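Local coordinates for protein oxidized polyvinyl alcohol hydrolase (Pseudomonas sp. VM15C, PDB 3WWC) that hydrolyses beta-diketones such as 4,6-nonanedione and oxidized polyvinyl alcohol, in the second step of polyvinyl alcohol degradation, at residues T69-S74 with W124-W129; E73-N78 with V97-R102; E131-D136 with Q232-P237; L198-E203 with M250-G255. The protein carries 1 engineered substitution. All coordinates share one frame; numbering follows the deposited sequence.

Contact 1: residues T69-S74 with W124-W129. With BUA (butanoic acid), chain C; BUA (butanoic acid), chain D.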
# COMPACT_ATOMS: atom_id res chain seq x y z
N THR A 69 -8.12 -2.01 1.22
CA THR A 69 -8.61 -3.10 0.39
C THR A 69 -8.17 -2.88 -1.06
O THR A 69 -7.49 -1.89 -1.40
CB THR A 69 -10.15 -3.14 0.51
OG1 THR A 69 -10.60 -4.38 -0.08
CG2 THR A 69 -10.81 -1.94 -0.21
N GLY A 70 -8.57 -3.82 -1.90
CA GLY A 70 -8.22 -3.77 -3.32
C GLY A 70 -9.38 -3.33 -4.21
O GLY A 70 -10.10 -2.38 -3.92
N SER A 71 -9.52 -4.04 -5.32
CA SER A 71 -10.55 -3.69 -6.31
C SER A 71 -11.90 -4.27 -6.10
O SER A 71 -12.89 -3.61 -6.40
CB SER A 71 -10.06 -4.13 -7.70
OG SER A 71 -8.89 -3.40 -8.07
N VAL A 72 -11.96 -5.47 -5.51
CA VAL A 72 -13.26 -6.12 -5.33
C VAL A 72 -13.71 -6.37 -3.90
O VAL A 72 -14.91 -6.40 -3.63
CB VAL A 72 -13.28 -7.44 -6.09
CG1 VAL A 72 -14.54 -8.23 -5.75
CG2 VAL A 72 -13.15 -7.14 -7.59
N GLU A 73 -12.79 -6.50 -2.95
CA GLU A 73 -13.22 -6.68 -1.58
C GLU A 73 -13.63 -5.38 -0.95
O GLU A 73 -12.99 -4.35 -1.21
CB GLU A 73 -12.09 -7.30 -0.75
CG GLU A 73 -11.75 -8.69 -1.18
CD GLU A 73 -10.38 -9.11 -0.67
OE1 GLU A 73 -9.42 -8.32 -0.84
OE2 GLU A 73 -10.26 -10.25 -0.13
N SER A 74 -14.65 -5.38 -0.11
CA SER A 74 -15.03 -4.15 0.56
C SER A 74 -14.08 -3.77 1.68
O SER A 74 -13.25 -4.58 2.11
CB SER A 74 -16.46 -4.25 1.12
OG SER A 74 -16.49 -5.20 2.19
N TRP A 124 -6.30 9.19 -13.72
CA TRP A 124 -5.90 8.05 -12.88
C TRP A 124 -6.01 6.75 -13.62
O TRP A 124 -6.93 6.52 -14.42
CB TRP A 124 -6.78 8.02 -11.60
CG TRP A 124 -6.54 9.23 -10.77
CD1 TRP A 124 -7.34 10.35 -10.68
CD2 TRP A 124 -5.38 9.50 -9.99
NE1 TRP A 124 -6.73 11.28 -9.90
CE2 TRP A 124 -5.53 10.79 -9.46
CE3 TRP A 124 -4.23 8.78 -9.72
CZ2 TRP A 124 -4.57 11.37 -8.65
CZ3 TRP A 124 -3.25 9.35 -8.92
CH2 TRP A 124 -3.43 10.63 -8.40
N ASN A 125 -5.08 5.84 -13.33
CA ASN A 125 -5.09 4.58 -14.01
C ASN A 125 -6.22 3.61 -13.66
O ASN A 125 -6.85 2.99 -14.55
CB ASN A 125 -3.77 3.83 -13.80
CG ASN A 125 -3.69 2.56 -14.65
OD1 ASN A 125 -3.58 2.67 -15.86
ND2 ASN A 125 -3.78 1.39 -14.03
N TRP A 126 -6.49 3.50 -12.36
CA TRP A 126 -7.40 2.49 -11.83
C TRP A 126 -8.30 3.12 -10.77
O TRP A 126 -7.85 3.86 -9.92
CB TRP A 126 -6.50 1.38 -11.27
CG TRP A 126 -7.22 0.07 -11.17
CD1 TRP A 126 -7.46 -0.64 -10.04
CD2 TRP A 126 -7.84 -0.64 -12.24
NE1 TRP A 126 -8.22 -1.75 -10.33
CE2 TRP A 126 -8.46 -1.77 -11.68
CE3 TRP A 126 -7.92 -0.43 -13.62
CZ2 TRP A 126 -9.16 -2.69 -12.45
CZ3 TRP A 126 -8.63 -1.36 -14.40
CH2 TRP A 126 -9.24 -2.47 -13.80
N ASN A 127 -9.58 2.84 -10.83
CA ASN A 127 -10.56 3.52 -9.97
C ASN A 127 -10.62 3.29 -8.45
O ASN A 127 -11.10 4.16 -7.75
CB ASN A 127 -11.97 3.27 -10.54
CG ASN A 127 -12.91 4.43 -10.31
OD1 ASN A 127 -12.53 5.59 -10.37
ND2 ASN A 127 -14.18 4.10 -10.07
N PRO A 128 -10.16 2.13 -7.92
CA PRO A 128 -10.27 1.95 -6.47
C PRO A 128 -9.59 3.00 -5.60
O PRO A 128 -10.14 3.43 -4.57
CB PRO A 128 -9.65 0.57 -6.23
CG PRO A 128 -10.03 -0.23 -7.52
CD PRO A 128 -9.78 0.88 -8.61
N TRP A 129 -8.38 3.40 -6.01
CA TRP A 129 -7.62 4.40 -5.27
C TRP A 129 -6.93 5.28 -6.31
O TRP A 129 -6.73 4.88 -7.44
CB TRP A 129 -6.51 3.76 -4.41
CG TRP A 129 -6.98 2.69 -3.41
CD1 TRP A 129 -6.90 1.32 -3.55
CD2 TRP A 129 -7.60 2.93 -2.14
NE1 TRP A 129 -7.44 0.69 -2.45
CE2 TRP A 129 -7.88 1.65 -1.56
CE3 TRP A 129 -7.96 4.08 -1.42
CZ2 TRP A 129 -8.49 1.51 -0.30
CZ3 TRP A 129 -8.57 3.96 -0.19
CH2 TRP A 129 -8.83 2.67 0.38
C1 BUA C . -4.60 -3.22 -11.91
C2 BUA C . -4.58 -4.26 -10.79
C3 BUA C . -5.38 -3.71 -9.60
C4 BUA C . -5.48 -4.75 -8.48
O1 BUA C . -6.52 -4.72 -7.78
O2 BUA C . -4.50 -5.51 -8.32
C1 BUA D . -3.82 -3.05 -12.26
C2 BUA D . -4.04 -2.13 -13.46
C3 BUA D . -4.69 -2.94 -14.60
C4 BUA D . -4.97 -2.01 -15.78
O1 BUA D . -4.38 -0.91 -15.80
O2 BUA D . -5.79 -2.42 -16.63

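Contact 2: residues E73-N78 with V97-R102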
# COMPACT_ATOMS: atom_id res chain seq x y z
N GLU A 73 -12.79 -6.50 -2.95
CA GLU A 73 -13.22 -6.68 -1.58
C GLU A 73 -13.63 -5.38 -0.95
O GLU A 73 -12.99 -4.35 -1.21
CB GLU A 73 -12.09 -7.30 -0.75
CG GLU A 73 -11.75 -8.69 -1.18
CD GLU A 73 -10.38 -9.11 -0.67
OE1 GLU A 73 -9.42 -8.32 -0.84
OE2 GLU A 73 -10.26 -10.25 -0.13
N SER A 74 -14.65 -5.38 -0.11
CA SER A 74 -15.03 -4.15 0.56
C SER A 74 -14.08 -3.77 1.68
O SER A 74 -13.25 -4.58 2.11
CB SER A 74 -16.46 -4.25 1.12
OG SER A 74 -16.49 -5.20 2.19
N THR A 75 -14.16 -2.53 2.13
CA THR A 75 -13.35 -2.13 3.29
C THR A 75 -13.78 -3.01 4.47
O THR A 75 -12.93 -3.47 5.23
CB THR A 75 -13.52 -0.65 3.57
OG1 THR A 75 -12.86 0.08 2.53
CG2 THR A 75 -12.90 -0.29 4.94
N ASN A 76 -15.08 -3.25 4.65
CA ASN A 76 -15.52 -4.14 5.74
C ASN A 76 -14.96 -5.54 5.59
O ASN A 76 -14.54 -6.16 6.60
CB ASN A 76 -17.04 -4.13 5.80
CG ASN A 76 -17.58 -5.12 6.82
OD1 ASN A 76 -17.23 -5.05 8.00
ND2 ASN A 76 -18.43 -6.05 6.38
N ASP A 77 -14.90 -6.04 4.36
CA ASP A 77 -14.30 -7.37 4.14
C ASP A 77 -12.82 -7.34 4.61
O ASP A 77 -12.38 -8.17 5.39
CB ASP A 77 -14.29 -7.77 2.67
CG ASP A 77 -15.64 -8.08 2.09
OD1 ASP A 77 -16.55 -8.49 2.84
OD2 ASP A 77 -15.75 -7.97 0.83
N ASN A 78 -12.07 -6.36 4.14
CA ASN A 78 -10.65 -6.25 4.49
C ASN A 78 -10.47 -6.16 5.98
O ASN A 78 -9.47 -6.63 6.52
CB ASN A 78 -10.11 -5.02 3.77
CG ASN A 78 -8.69 -4.71 4.12
OD1 ASN A 78 -8.43 -3.93 5.04
ND2 ASN A 78 -7.74 -5.35 3.42
N VAL A 97 -6.12 0.97 14.39
CA VAL A 97 -6.40 0.69 12.98
C VAL A 97 -7.29 1.80 12.43
O VAL A 97 -8.34 2.11 13.00
CB VAL A 97 -7.09 -0.68 12.85
CG1 VAL A 97 -7.40 -0.97 11.37
CG2 VAL A 97 -6.16 -1.77 13.39
N ILE A 98 -6.84 2.45 11.35
CA ILE A 98 -7.57 3.59 10.76
C ILE A 98 -7.65 3.22 9.29
O ILE A 98 -6.66 3.32 8.54
CB ILE A 98 -6.78 4.88 10.97
CG1 ILE A 98 -6.44 5.08 12.46
CG2 ILE A 98 -7.62 6.04 10.45
CD1 ILE A 98 -5.52 6.29 12.66
N ALA A 99 -8.85 2.78 8.85
CA ALA A 99 -9.05 2.19 7.52
C ALA A 99 -9.86 3.08 6.64
O ALA A 99 -11.05 3.31 6.90
CB ALA A 99 -9.80 0.85 7.72
N PRO A 100 -9.27 3.58 5.57
CA PRO A 100 -10.01 4.47 4.67
C PRO A 100 -10.93 3.74 3.73
O PRO A 100 -10.63 2.64 3.29
CB PRO A 100 -8.89 5.17 3.88
CG PRO A 100 -7.78 4.05 3.80
CD PRO A 100 -7.83 3.44 5.19
N VAL A 101 -12.06 4.38 3.42
CA VAL A 101 -13.02 3.85 2.42
C VAL A 101 -12.61 4.46 1.08
O VAL A 101 -12.21 5.64 1.01
CB VAL A 101 -14.44 4.25 2.81
CG1 VAL A 101 -15.48 3.82 1.74
CG2 VAL A 101 -14.77 3.59 4.16
N ARG A 102 -12.71 3.68 0.01
CA ARG A 102 -12.36 4.14 -1.33
C ARG A 102 -13.32 5.25 -1.80
O ARG A 102 -14.53 5.20 -1.52
CB ARG A 102 -12.41 2.96 -2.32
CG ARG A 102 -11.36 1.90 -2.03
CD ARG A 102 -11.56 0.60 -2.84
NE ARG A 102 -12.78 -0.02 -2.37
CZ ARG A 102 -13.41 -1.01 -2.97
NH1 ARG A 102 -12.91 -1.56 -4.08
NH2 ARG A 102 -14.63 -1.36 -2.50
O HOH W 1 -10.11 -0.07 2.69
O HOH W 2 -13.79 0.91 0.16
O HOH W 3 -16.23 -0.29 0.42

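Contact 3: residues E131-D136 with Q232-P237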
# COMPACT_ATOMS: atom_id res chain seq x y z
N GLU A 131 -3.99 5.85 -7.28
CA GLU A 131 -2.73 5.17 -7.08
C GLU A 131 -1.74 5.11 -8.23
O GLU A 131 -0.66 4.54 -8.06
CB GLU A 131 -2.98 3.73 -6.50
CG GLU A 131 -4.17 2.84 -7.05
CD GLU A 131 -3.89 2.06 -8.33
OE1 GLU A 131 -3.37 2.63 -9.31
OE2 GLU A 131 -4.24 0.84 -8.37
N GLY A 132 -2.07 5.71 -9.36
CA GLY A 132 -1.10 5.69 -10.45
C GLY A 132 -1.63 6.57 -11.59
O GLY A 132 -2.83 6.57 -11.85
N ARG A 133 -0.74 7.24 -12.28
CA ARG A 133 -1.18 8.07 -13.40
C ARG A 133 -1.56 7.20 -14.57
O ARG A 133 -0.98 6.13 -14.77
CB ARG A 133 -0.08 9.07 -13.77
CG ARG A 133 1.19 8.43 -14.34
CD ARG A 133 2.21 9.53 -14.63
NE ARG A 133 3.56 9.06 -14.90
CZ ARG A 133 4.06 8.93 -16.13
NH1 ARG A 133 3.30 9.23 -17.18
NH2 ARG A 133 5.33 8.58 -16.30
N ALA A 134 -2.57 7.64 -15.32
CA ALA A 134 -3.02 6.92 -16.49
C ALA A 134 -1.95 6.94 -17.57
O ALA A 134 -1.05 7.76 -17.54
CB ALA A 134 -4.30 7.59 -17.01
N ALA A 135 -2.07 6.02 -18.53
CA ALA A 135 -1.09 5.88 -19.61
C ALA A 135 -1.20 6.94 -20.67
O ALA A 135 -0.24 7.16 -21.41
CB ALA A 135 -1.26 4.54 -20.24
N ASP A 136 -2.34 7.62 -20.75
CA ASP A 136 -2.49 8.68 -21.77
C ASP A 136 -2.12 10.03 -21.17
O ASP A 136 -1.95 10.17 -19.96
CB ASP A 136 -3.93 8.68 -22.24
CG ASP A 136 -4.89 9.00 -21.13
OD1 ASP A 136 -5.18 10.19 -20.96
OD2 ASP A 136 -5.34 8.06 -20.44
N GLN A 232 11.56 3.24 -13.35
CA GLN A 232 10.57 4.30 -13.11
C GLN A 232 9.19 3.66 -13.19
O GLN A 232 9.04 2.56 -13.70
CB GLN A 232 10.69 5.36 -14.21
CG GLN A 232 12.08 6.01 -14.25
CD GLN A 232 12.37 6.79 -13.00
OE1 GLN A 232 11.52 7.53 -12.52
NE2 GLN A 232 13.56 6.61 -12.45
N GLY A 233 8.17 4.34 -12.67
CA GLY A 233 6.82 3.79 -12.80
C GLY A 233 5.73 4.84 -12.57
O GLY A 233 5.93 5.80 -11.82
N ARG A 234 4.56 4.57 -13.16
CA ARG A 234 3.41 5.46 -13.05
C ARG A 234 2.85 5.48 -11.64
O ARG A 234 2.01 6.33 -11.35
CB ARG A 234 2.32 5.05 -14.06
CG ARG A 234 2.81 5.23 -15.50
CD ARG A 234 1.72 4.99 -16.51
NE ARG A 234 1.45 3.56 -16.65
CZ ARG A 234 0.27 2.95 -16.55
NH1 ARG A 234 -0.84 3.61 -16.27
NH2 ARG A 234 0.20 1.63 -16.78
N VAL A 235 3.25 4.54 -10.76
CA VAL A 235 2.76 4.56 -9.37
C VAL A 235 3.31 5.76 -8.62
O VAL A 235 2.67 6.25 -7.66
CB VAL A 235 3.19 3.24 -8.64
CG1 VAL A 235 4.73 3.21 -8.40
CG2 VAL A 235 2.46 3.12 -7.29
N GLY A 236 4.45 6.30 -9.05
CA GLY A 236 5.08 7.36 -8.26
C GLY A 236 5.35 8.64 -9.00
O GLY A 236 4.80 8.88 -10.05
N PRO A 237 6.13 9.49 -8.38
CA PRO A 237 6.51 10.76 -9.00
C PRO A 237 7.32 10.38 -10.25
O PRO A 237 7.88 9.29 -10.31
CB PRO A 237 7.46 11.37 -7.94
CG PRO A 237 7.08 10.73 -6.67
CD PRO A 237 6.73 9.33 -7.03
O HOH W 4 5.34 8.48 -12.77

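Contact 4: residues L198-E203 with M250-G255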
# COMPACT_ATOMS: atom_id res chain seq x y z
N LEU A 198 3.34 -1.75 4.01
CA LEU A 198 3.23 -3.15 3.60
C LEU A 198 2.49 -3.29 2.26
O LEU A 198 1.26 -3.58 2.23
CB LEU A 198 2.50 -3.93 4.72
CG LEU A 198 2.24 -5.43 4.51
CD1 LEU A 198 3.55 -6.18 4.42
CD2 LEU A 198 1.44 -5.97 5.72
N PRO A 199 3.18 -3.02 1.13
CA PRO A 199 2.53 -3.15 -0.19
C PRO A 199 2.50 -4.62 -0.60
O PRO A 199 3.53 -5.19 -0.92
CB PRO A 199 3.41 -2.28 -1.10
CG PRO A 199 4.82 -2.33 -0.40
CD PRO A 199 4.51 -2.35 1.07
N ILE A 200 1.32 -5.24 -0.54
CA ILE A 200 1.14 -6.64 -0.88
C ILE A 200 0.58 -6.73 -2.29
O ILE A 200 -0.51 -6.24 -2.57
CB ILE A 200 0.14 -7.31 0.09
CG1 ILE A 200 0.57 -7.11 1.55
CG2 ILE A 200 0.06 -8.80 -0.26
CD1 ILE A 200 -0.44 -7.74 2.58
N SER A 201 1.39 -7.31 -3.17
CA SER A 201 1.00 -7.49 -4.57
C SER A 201 0.47 -6.23 -5.19
O SER A 201 -0.63 -6.21 -5.78
CB SER A 201 -0.02 -8.58 -4.65
OG SER A 201 0.52 -9.77 -4.13
N GLY A 202 1.25 -5.18 -5.03
CA GLY A 202 0.90 -3.88 -5.63
C GLY A 202 1.61 -3.69 -6.95
O GLY A 202 2.66 -4.30 -7.23
N GLU A 203 1.05 -2.83 -7.77
CA GLU A 203 1.69 -2.49 -9.04
C GLU A 203 2.73 -1.39 -8.84
O GLU A 203 2.76 -0.66 -7.81
CB GLU A 203 0.65 -1.99 -10.08
CG GLU A 203 0.27 -3.02 -11.19
CD GLU A 203 1.37 -3.23 -12.20
OE1 GLU A 203 1.07 -3.88 -13.21
OE2 GLU A 203 2.53 -2.76 -12.04
N MET A 250 7.94 -3.41 3.56
CA MET A 250 7.87 -4.88 3.40
C MET A 250 6.98 -5.15 2.18
O MET A 250 5.77 -4.95 2.23
CB MET A 250 7.26 -5.52 4.64
CG MET A 250 7.29 -7.06 4.50
SD MET A 250 6.54 -7.88 5.97
CE MET A 250 7.84 -7.64 7.15
N THR A 251 7.61 -5.60 1.10
CA THR A 251 6.88 -5.89 -0.15
C THR A 251 6.61 -7.37 -0.21
O THR A 251 7.52 -8.18 0.02
CB THR A 251 7.71 -5.50 -1.34
OG1 THR A 251 8.02 -4.09 -1.28
CG2 THR A 251 6.94 -5.80 -2.64
N VAL A 252 5.37 -7.76 -0.52
CA VAL A 252 5.01 -9.20 -0.55
C VAL A 252 4.55 -9.62 -1.95
O VAL A 252 3.69 -8.94 -2.56
CB VAL A 252 3.87 -9.48 0.42
CG1 VAL A 252 3.52 -10.98 0.44
CG2 VAL A 252 4.27 -9.01 1.84
N TRP A 253 5.15 -10.71 -2.44
CA TRP A 253 4.78 -11.32 -3.73
C TRP A 253 4.12 -12.66 -3.40
O TRP A 253 4.64 -13.42 -2.59
CB TRP A 253 6.05 -11.57 -4.56
CG TRP A 253 5.79 -12.28 -5.84
CD1 TRP A 253 4.98 -11.84 -6.86
CD2 TRP A 253 6.40 -13.50 -6.31
NE1 TRP A 253 5.07 -12.69 -7.94
CE2 TRP A 253 5.93 -13.72 -7.62
CE3 TRP A 253 7.30 -14.42 -5.75
CZ2 TRP A 253 6.34 -14.83 -8.39
CZ3 TRP A 253 7.71 -15.52 -6.52
CH2 TRP A 253 7.22 -15.71 -7.82
N GLY A 254 3.01 -12.94 -4.09
CA GLY A 254 2.22 -14.14 -3.83
C GLY A 254 2.56 -15.35 -4.68
O GLY A 254 1.79 -16.34 -4.71
N GLY A 255 3.71 -15.32 -5.35
CA GLY A 255 4.13 -16.46 -6.15
C GLY A 255 3.67 -16.51 -7.58
O GLY A 255 3.13 -15.55 -8.11

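Contact 1: residues T69-S74 with W124-W129
Ser-71 and Pro-128 mark the nearest backbone approach, their CA atoms 5.6 Å apart, where two loops without helix or strand pass each other. Both help line the butanoic acid pocket of this alpha/beta hydrolase fold: 69-74 follows strand 62-68, where relatives often carry oxyanion-hole residues, and 124-129 follows strand 96-100. Two indole nitrogens fasten the loops. Trp-129 NE1 donates to Thr-69 O at 2.8 Å, the oxygen lying almost in the ring plane. Trp-126 presents its NE1 edge to Ser-71 OG, 2.9 Å away and exactly in the plane of the indole (N-H...O 163°). With OG anti to its own carbonyl carbon (chi1 -64°), Ser-71 reaches Trp-126 NE1 and also donates to O1 of the chain C butanoic acid at 2.7 Å, while Pro-128 CG packs against the same hydroxyl. C1 of that ligand sits over the centre of one Trp-126 face. Asn-125 ND2 donates a hydrogen bond to O1 of the second butanoic acid, chain D. The C1 atoms of the two ligands nearly coincide, so full joint occupancy is doubtful. At the other end Thr-69 OG1 donates to Glu-73 O at 2.6 Å, from above the carbonyl plane.

Contact 2: residues E73-N78 with V97-R102
The Arg-102 guanidinium turns one face to the carbonyl of Glu-73, whose O lies 3.6 Å from NH2 and off-centre toward the rim, while two waters sit in its plane at the edge. One of them is gripped firmly: it accepts from Arg-102 NE at 2.9 Å and from the backbone N of Arg-102, and it is also hydrogen-bonded to Thr-75 OG1. The other is held only weakly, by NH2 and by Thr-75 N. A bend at chi3 (-67°) brings the head group back over the loop, where NH2 donates to Arg-112 O and NH1 makes a weak bond to Ser-71 O. The two segments belong to a beta-alpha-beta unit, with helix 75-80 leading toward strand 96-100, and a capping box opens the helix: Asp-77 N donates to Ser-74 OG at 2.8 Å and Ser-74 N to Asp-77 OD2 at 3.0 Å. A leucine in place of Arg-102 would probably leave the Arg-112 carbonyl without this donor and the bridging water less firmly held. Thr-75 points at the strand; its CG2 packs 4.3 Å from Ala-99 CB, and a further water links Thr-75 OG1 to Pro-100 O, 2.8 Å from each.

Contact 3: residues E131-D136 with Q232-P237
Arg-133 and Arg-234 form the tight part of this contact, exchanging two hydrogen bonds between their residues. Arg-133 N donates to Arg-234 O at 3.0 Å. A bend at chi3 (-75°) swings the Arg-234 head group round, and NH1 returns a bond to Arg-133 O at 2.9 Å, lying in the carbonyl plane of that oxygen. The side chains cross at about a right angle: Arg-133 CG touches Arg-234 CB at 3.6 Å, Arg-234 CG sits centrally over one face of the Arg-133 guanidinium, and the two guanidinium planes stand 86° apart. Gly-132 CA adds a CA-H...O contact to Arg-234 O. The second loop is shaped by a type I beta turn from Gly-233 to Gly-236, and a water joining the turn to Arg-133 accepts from Arg-133 NE at 2.8 Å and donates to the carbonyl oxygens of Gly-233 and Gly-236. Arg-133 NH2 is bound by Gly-211 O, while Arg-234 NH1 also reaches OD1 of Asn-125, the residue whose amide holds a butanoic acid. Packing is looser toward the solvent, where exposed Ala-135 lays its CB over a face of the Arg-234 guanidinium, 4.1 Å from NH1. On the buried flank Val-235 CG2 abuts Glu-131 O at 3.5 Å, an oxygen with no polar partner.

Contact 4: residues L198-E203 with M250-G255
Leu-198 CD1 is the hub of the apolar centre, lying 3.8 Å from Met-250 CB and 3.9 Å from Val-252 CG2. With CG anti to the backbone N (chi1 179°), the leucine runs alongside Met-250, both pointing the same way, toward helix 310-322. Ile-200 and Val-252 repeat the side-by-side arrangement farther along, CG2 of the isoleucine meeting CB of the valine at 3.9 Å. Across the backbone, Pro-199 lays its ring against the neighbouring strand: CD is 3.1 Å from Met-250 O, and CG meets Thr-251 OG1 at 3.8 Å, the two side chains crossing roughly at right angles. That threonine hydroxyl is hydrogen-bonded to His-294 NE2. An alanine at Pro-199 would probably open a gap beside Met-250 O and Thr-251 OG1 and lose the ring's restraint on the backbone N-CA rotation at this position. The carbonyl of Pro-199 accepts from Val-252 N at 3.2 Å, and Val-252 O receives Ser-201 N at 2.9 Å. At the polar edge Ser-201 has a positive phi (50°) and the chain leaves the sheet; its OG binds Asp-258 OD2, an oxygen that also takes the N-H of Gly-254. The two strands run parallel, 14° apart in direction, as adjacent central strands of an alpha/beta hydrolase sheet whose C-terminal ends border the active site.

Overall arrangement
Contacts 1 and 2 start from the same stretch of chain, sharing Glu-73 and Ser-74, and their centres are about 11 Å apart; Arg-102 of contact 2 also packs on Trp-129 and Pro-128 of contact 1. Contact 3 follows contact 1 along the chain and adjoins it through the loop containing Trp-126 and Glu-131, with centres about 15 Å apart. Contact 4 alternates with contact 3 in sequence and meets it where Val-235 packs against Glu-203. Contacts 2 and 4 involve strands of one mixed sheet, about 18 Å apart between centres, while contacts 1 and 3 bring together loops beside the bound butanoic acid. The sheet thus provides the framework and the loops a wall of the pocket near Ala-177, the engineered residue at the probable nucleophile position.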